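Side-chain contacts in designed protein (Trypanosoma brucei, PDB 6IEV), which is of unknown function but is a designed member of the thioredoxin family, of interest for its stability at high temperature: residues A[29-34]-A[81-86]; A[61-64]-A[69-72]; A[87-90]-A[95-98]. All coordinates share one frame; numbering follows the deposited sequence.

Contact 1 (A[29-34]-A[81-86]); sequences EELREA and PEAREW
Arg-32 and Trp-86 make the outer, and Leu-31 and Ala-83 the inner, of the two side-chain contacts between helices 28-35 and 81-86. Arg-32 lays its guanidinium against the six-membered part of the Trp-86 indole. CZ2 of Trp-86 stands over the centre of the guanidinium, 3.4 Å from Arg-32 CZ, and Arg-32 NH1 reaches to 3.2 Å from Trp-86 CH2. The two planes are tilted by 28°, so the groups meet broadly face on rather than edge on, but are not parallel. Further back, Arg-32 CD sits over the same ring, offset toward its rim, 4.1 Å from Trp-86 CZ2. A bend of the arginine chain at chi3 (67°) carries the guanidinium over the ring, while the indole is brought out to it by CG lying opposite the backbone N of Trp-86 (chi1 -178°). Both residues are exposed, which places this pair at the outer margin of the interface.

The aliphatic pair lies deeper. Leu-31 sends CD2 to within 4.2 Å of the Ala-83 methyl CB, and both residues are buried. The small alanine lets the helices come near, with 7.9 Å between Leu-31 CA and Ala-83 CA. Beneath them Val-75 of strand 70-76 touches both side chains, so the pair forms part of a three-way apolar cluster with the sheet; Tyr-87 also packs on Leu-31.

Two helices side by side on one face of a central sheet, sharing apolar residues with a strand below, match the layering of the thioredoxin fold, in which further helices cover the other face.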
# COMPACT_ATOMS: atom_id res chain seq x y z
N GLU A 29 14.80 -13.18 24.30
CA GLU A 29 16.00 -13.40 23.51
C GLU A 29 15.68 -13.43 22.02
O GLU A 29 16.40 -12.83 21.21
CB GLU A 29 16.67 -14.71 23.92
CG GLU A 29 17.94 -14.99 23.13
CD GLU A 29 18.97 -13.87 23.29
OE1 GLU A 29 19.05 -13.30 24.40
OE2 GLU A 29 19.66 -13.54 22.29
N GLU A 30 14.59 -14.08 21.62
CA GLU A 30 14.21 -14.03 20.22
C GLU A 30 13.87 -12.61 19.80
O GLU A 30 14.26 -12.17 18.72
CB GLU A 30 13.03 -14.96 19.94
CG GLU A 30 12.59 -14.92 18.48
CD GLU A 30 11.30 -15.71 18.24
OE1 GLU A 30 10.99 -15.99 17.07
OE2 GLU A 30 10.59 -16.04 19.21
N LEU A 31 13.16 -11.87 20.65
CA LEU A 31 12.74 -10.53 20.28
C LEU A 31 13.93 -9.58 20.13
O LEU A 31 13.95 -8.74 19.23
CB LEU A 31 11.75 -9.99 21.33
CG LEU A 31 11.20 -8.58 21.13
CD1 LEU A 31 10.77 -8.35 19.69
CD2 LEU A 31 10.04 -8.34 22.07
N ARG A 32 14.93 -9.70 21.01
CA ARG A 32 16.09 -8.81 20.93
C ARG A 32 16.94 -9.09 19.69
O ARG A 32 17.44 -8.16 19.06
CB ARG A 32 16.94 -8.92 22.19
CG ARG A 32 16.27 -8.36 23.42
CD ARG A 32 17.19 -8.44 24.63
NE ARG A 32 18.36 -7.56 24.52
CZ ARG A 32 19.32 -7.49 25.44
NH1 ARG A 32 19.27 -8.25 26.54
NH2 ARG A 32 20.34 -6.66 25.25
N GLU A 33 17.09 -10.37 19.33
CA GLU A 33 17.83 -10.68 18.10
C GLU A 33 17.06 -10.24 16.86
O GLU A 33 17.67 -9.92 15.84
CB GLU A 33 18.18 -12.16 18.04
CG GLU A 33 19.57 -12.46 18.63
CD GLU A 33 20.39 -13.47 17.82
OE1 GLU A 33 20.05 -14.68 17.84
OE2 GLU A 33 21.38 -13.06 17.18
N ALA A 34 15.73 -10.26 16.91
CA ALA A 34 14.95 -9.79 15.77
C ALA A 34 15.11 -8.28 15.58
O ALA A 34 15.36 -7.82 14.46
CB ALA A 34 13.48 -10.14 15.96
N PRO A 81 6.28 -12.17 30.36
CA PRO A 81 6.47 -11.02 31.27
C PRO A 81 7.84 -10.35 31.14
O PRO A 81 7.93 -9.12 31.26
CB PRO A 81 6.25 -11.65 32.65
CG PRO A 81 6.57 -13.09 32.50
CD PRO A 81 6.18 -13.45 31.06
N GLU A 82 8.89 -11.10 30.84
CA GLU A 82 10.20 -10.48 30.66
C GLU A 82 10.22 -9.50 29.48
O GLU A 82 10.85 -8.43 29.55
CB GLU A 82 11.20 -11.63 30.61
CG GLU A 82 10.65 -12.45 31.81
CD GLU A 82 10.81 -13.96 31.64
OE1 GLU A 82 9.99 -14.50 30.87
OE2 GLU A 82 11.51 -14.60 32.44
N ALA A 83 9.54 -9.83 28.37
CA ALA A 83 9.48 -8.87 27.27
C ALA A 83 8.63 -7.66 27.64
O ALA A 83 8.99 -6.52 27.31
CB ALA A 83 8.94 -9.52 25.99
N ARG A 84 7.52 -7.88 28.35
CA ARG A 84 6.72 -6.75 28.84
C ARG A 84 7.55 -5.82 29.72
O ARG A 84 7.46 -4.59 29.60
CB ARG A 84 5.50 -7.25 29.62
CG ARG A 84 4.44 -6.17 29.79
CD ARG A 84 3.65 -6.35 31.06
NE ARG A 84 4.53 -6.34 32.23
CZ ARG A 84 5.05 -5.24 32.77
NH1 ARG A 84 4.78 -4.05 32.25
NH2 ARG A 84 5.84 -5.33 33.84
N GLU A 85 8.32 -6.38 30.65
CA GLU A 85 9.14 -5.56 31.53
C GLU A 85 10.23 -4.83 30.75
O GLU A 85 10.46 -3.64 30.96
CB GLU A 85 9.76 -6.44 32.63
CG GLU A 85 8.80 -6.88 33.74
CD GLU A 85 9.34 -8.04 34.59
OE1 GLU A 85 10.56 -8.34 34.51
OE2 GLU A 85 8.55 -8.68 35.33
N TRP A 86 10.91 -5.54 29.84
CA TRP A 86 12.07 -4.99 29.16
C TRP A 86 11.73 -3.75 28.36
O TRP A 86 12.51 -2.80 28.30
CB TRP A 86 12.68 -6.04 28.23
CG TRP A 86 13.91 -5.56 27.53
CD1 TRP A 86 13.98 -4.81 26.38
CD2 TRP A 86 15.25 -5.77 27.95
NE1 TRP A 86 15.29 -4.55 26.06
CE2 TRP A 86 16.09 -5.13 27.01
CE3 TRP A 86 15.83 -6.44 29.03
CZ2 TRP A 86 17.47 -5.16 27.12
CZ3 TRP A 86 17.20 -6.47 29.13
CH2 TRP A 86 18.01 -5.83 28.18

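Contact 2 (A[61-64]-A[69-72])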
# COMPACT_ATOMS: atom_id res chain seq x y z
N ARG A 61 -0.69 -7.47 9.62
CA ARG A 61 -0.33 -8.28 8.47
C ARG A 61 -0.33 -7.46 7.17
O ARG A 61 0.62 -7.54 6.37
CB ARG A 61 -1.31 -9.44 8.35
CG ARG A 61 -0.96 -10.22 7.16
CD ARG A 61 -1.88 -11.35 6.94
NE ARG A 61 -3.10 -11.07 7.67
CZ ARG A 61 -4.35 -11.20 7.21
NH1 ARG A 61 -4.59 -11.37 5.89
NH2 ARG A 61 -5.37 -10.94 8.02
N LYS A 62 -1.37 -6.66 6.92
CA LYS A 62 -1.38 -5.84 5.71
C LYS A 62 -0.25 -4.84 5.71
O LYS A 62 0.35 -4.55 4.67
CB LYS A 62 -2.71 -5.10 5.52
CG LYS A 62 -3.16 -5.04 4.04
CD LYS A 62 -2.73 -3.75 3.32
CE LYS A 62 -3.52 -3.53 2.02
NZ LYS A 62 -3.02 -4.37 0.88
N LEU A 63 0.06 -4.29 6.88
CA LEU A 63 1.12 -3.30 6.93
C LEU A 63 2.47 -3.92 6.59
O LEU A 63 3.35 -3.24 6.07
CB LEU A 63 1.11 -2.63 8.30
CG LEU A 63 2.06 -1.48 8.60
CD1 LEU A 63 1.42 -0.61 9.65
CD2 LEU A 63 3.39 -2.01 9.09
N ALA A 64 2.65 -5.22 6.87
CA ALA A 64 3.90 -5.85 6.46
C ALA A 64 3.92 -6.07 4.96
O ALA A 64 4.99 -6.08 4.33
CB ALA A 64 4.09 -7.19 7.18
N ASP A 69 10.52 -2.93 3.82
CA ASP A 69 11.61 -3.00 4.78
C ASP A 69 11.14 -2.99 6.22
O ASP A 69 11.90 -2.60 7.12
CB ASP A 69 12.58 -1.84 4.53
CG ASP A 69 13.26 -1.93 3.18
OD1 ASP A 69 12.60 -1.65 2.14
OD2 ASP A 69 14.46 -2.29 3.15
N VAL A 70 9.91 -3.44 6.47
CA VAL A 70 9.32 -3.38 7.80
C VAL A 70 8.96 -4.80 8.21
O VAL A 70 8.31 -5.52 7.45
CB VAL A 70 8.10 -2.44 7.83
CG1 VAL A 70 7.18 -2.79 8.98
CG2 VAL A 70 8.58 -1.01 7.97
N ASP A 71 9.40 -5.21 9.40
CA ASP A 71 8.99 -6.48 9.97
C ASP A 71 8.05 -6.24 11.15
O ASP A 71 8.22 -5.29 11.91
CB ASP A 71 10.21 -7.31 10.40
CG ASP A 71 11.17 -7.60 9.23
OD1 ASP A 71 10.73 -8.10 8.17
OD2 ASP A 71 12.39 -7.31 9.37
N THR A 72 7.03 -7.08 11.25
CA THR A 72 6.02 -6.93 12.28
C THR A 72 6.07 -8.14 13.21
O THR A 72 6.25 -9.27 12.75
CB THR A 72 4.61 -6.77 11.65
OG1 THR A 72 4.24 -7.94 10.92
CG2 THR A 72 4.58 -5.54 10.72
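Thr-72 and Ala-64, with about 50 and 44 Å² buried by the contact, meet where helix 53-66 runs over the start of strand 70-76. The alanine methyl faces both branches of the threonine: Ala-64 CB is 3.8 Å from Thr-72 OG1 and 3.9 Å from Thr-72 CG2. With chi1 at 63°, OG1 is set between the backbone N and the carbonyl carbon of Thr-72, and CG2 lies opposite that carbon. This rotation presents the hydroxyl and the methyl together to a single carbon of the helix.

Leu-63 supplies the next part of the interface, and CD2 alone does the touching. That methyl approaches two residues, separated by one in the strand, that face the same side, lying 3.9 Å from Val-70 CG1 and 4.1 Å from Thr-72 CG2. The CA-CB bond of Leu-63 does not aim at the strand, yet the end of the side chain comes nearer. All four residues are buried, and the evidence is of van der Waals contact throughout.

Between Val-70 and Thr-72, Asp-71 points away from the helix and forms a salt bridge with Arg-39. Val-70 also packs on Ile-40 and Val-42 of strand 40-46, and Thr-72 on Ser-21 and Pro-22. The contact thus joins the helix to the second, parallel strand of the beta-alpha-beta unit made by strand 40-46, helix 53-66 and strand 70-76.

Contact 3 (A[87-90]-A[95-98])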
# COMPACT_ATOMS: atom_id res chain seq x y z
N TYR A 87 10.59 -3.76 27.69
CA TYR A 87 10.14 -2.63 26.89
C TYR A 87 9.23 -1.68 27.65
O TYR A 87 8.65 -0.78 27.04
CB TYR A 87 9.44 -3.15 25.63
CG TYR A 87 10.42 -3.65 24.61
CD1 TYR A 87 10.95 -4.93 24.70
CD2 TYR A 87 10.85 -2.84 23.57
CE1 TYR A 87 11.87 -5.39 23.78
CE2 TYR A 87 11.76 -3.29 22.63
CZ TYR A 87 12.27 -4.57 22.74
OH TYR A 87 13.18 -5.03 21.83
N ASN A 88 9.09 -1.87 28.97
CA ASN A 88 8.35 -0.93 29.82
C ASN A 88 6.92 -0.72 29.32
O ASN A 88 6.44 0.41 29.21
CB ASN A 88 9.10 0.39 29.95
CG ASN A 88 10.01 0.41 31.16
OD1 ASN A 88 11.24 0.46 31.02
ND2 ASN A 88 9.42 0.31 32.35
N ILE A 89 6.24 -1.82 29.04
CA ILE A 89 4.87 -1.76 28.52
C ILE A 89 3.92 -1.57 29.70
O ILE A 89 3.80 -2.45 30.56
CB ILE A 89 4.50 -3.03 27.75
CG1 ILE A 89 5.49 -3.28 26.61
CG2 ILE A 89 3.05 -2.94 27.30
CD1 ILE A 89 5.60 -2.12 25.63
N THR A 90 3.20 -0.45 29.69
CA THR A 90 2.33 -0.10 30.80
C THR A 90 0.86 -0.38 30.53
O THR A 90 0.08 -0.47 31.49
CB THR A 90 2.51 1.39 31.13
OG1 THR A 90 2.08 2.17 30.01
CG2 THR A 90 3.97 1.70 31.38
N PHE A 95 1.95 -0.61 20.61
CA PHE A 95 2.86 -0.80 19.49
C PHE A 95 4.18 -0.11 19.77
O PHE A 95 4.20 1.03 20.22
CB PHE A 95 2.24 -0.23 18.22
CG PHE A 95 0.98 -0.92 17.80
CD1 PHE A 95 1.04 -2.04 16.98
CD2 PHE A 95 -0.26 -0.47 18.23
CE1 PHE A 95 -0.11 -2.69 16.59
CE2 PHE A 95 -1.42 -1.11 17.83
CZ PHE A 95 -1.35 -2.22 17.02
N VAL A 96 5.28 -0.79 19.48
CA VAL A 96 6.62 -0.22 19.57
C VAL A 96 7.28 -0.31 18.20
O VAL A 96 7.17 -1.34 17.52
CB VAL A 96 7.47 -0.96 20.62
CG1 VAL A 96 8.90 -0.44 20.59
CG2 VAL A 96 6.85 -0.80 22.03
N ILE A 97 7.92 0.77 17.78
CA ILE A 97 8.66 0.79 16.53
C ILE A 97 10.14 0.88 16.85
O ILE A 97 10.57 1.80 17.56
CB ILE A 97 8.22 1.94 15.62
CG1 ILE A 97 6.71 1.86 15.41
CG2 ILE A 97 8.95 1.88 14.29
CD1 ILE A 97 6.15 3.02 14.62
N GLU A 98 10.93 -0.05 16.32
CA GLU A 98 12.34 -0.14 16.62
C GLU A 98 13.16 -0.22 15.35
O GLU A 98 12.70 -0.71 14.31
CB GLU A 98 12.65 -1.35 17.50
CG GLU A 98 12.11 -1.23 18.92
CD GLU A 98 13.13 -1.62 19.97
OE1 GLU A 98 13.27 -0.88 20.97
OE2 GLU A 98 13.79 -2.66 19.79
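Val-96 and Glu-98 of strand 94-99 receive Tyr-87 and Ile-89, which lie just beyond helix 81-86. The strand alternates in the usual way. Its first residue here, Phe-95, turns from the 87-90 segment toward helices 53-66 and 112-123 on the other face of the sheet.

Val-96 points toward the loop and divides its two methyls between two partners. CG2 stands 4.0 Å from Ile-89 CD1, and CG1 is 4.3 Å from Tyr-87 CD2, approaching that ring obliquely. In Ile-89 the CA-CB bond does not aim at the strand; it is the far methyl, CD1, that closes the distance. Val-96 and Ile-89 also touch Phe-45 of strand 40-46, so both pack on the same phenylalanine. Ile-97 then faces helix 112-123 as Phe-95 does.

Glu-98 returns to the Tyr-87 side, where its carboxylate carbon meets the ring at its edge, in the ring plane, with the carboxylate turned 65° from the ring. Glu-98 CD is 3.4 Å from Tyr-87 CE2, and Glu-98 OE1 is 3.3 Å from the same CE2. The phenol donates a hydrogen bond from Tyr-87 OH to Glu-98 OE2 that is long at 3.2 Å, the donor standing 57° out of the carboxylate plane, above it. OE2 has a second, weak hydrogen bond to the Thr-35 hydroxyl of helix 28-35, which gives this buried acid polar partners from two elements.

The loop side is shaped by a Schellman motif: Asn-88, with positive phi (56°), ends helix 81-86 as Ile-89 N bonds to Arg-84 O and Asn-88 N to Glu-85 O. A helix ended in this way, with its following residues laid on the next strand, forms the connection from helix 81-86 to strand 94-99 in this thioredoxin-like fold.

How the contacts relate
Following the chain from the N terminus, helix 28-35 opens contact 1, which closes only at helix 81-86, with 46 residues between its two segments. Within that loop contact 2 is nested, a short closure between helix 53-66 and strand 70-76. Contact 3 follows in series, closing the loop between helix 81-86 and strand 94-99. Contacts 1 and 3 touch directly at the end of helix 81-86, their centres about 10 Å apart. Helices 28-35 and 81-86 cover one face of the sheet, helix 53-66 the other. Contact 2 lies on the opposite side of the chain's centre, its own centre about 17 Å from that of contact 3, yet contacts 2 and 3 reach the same sheet.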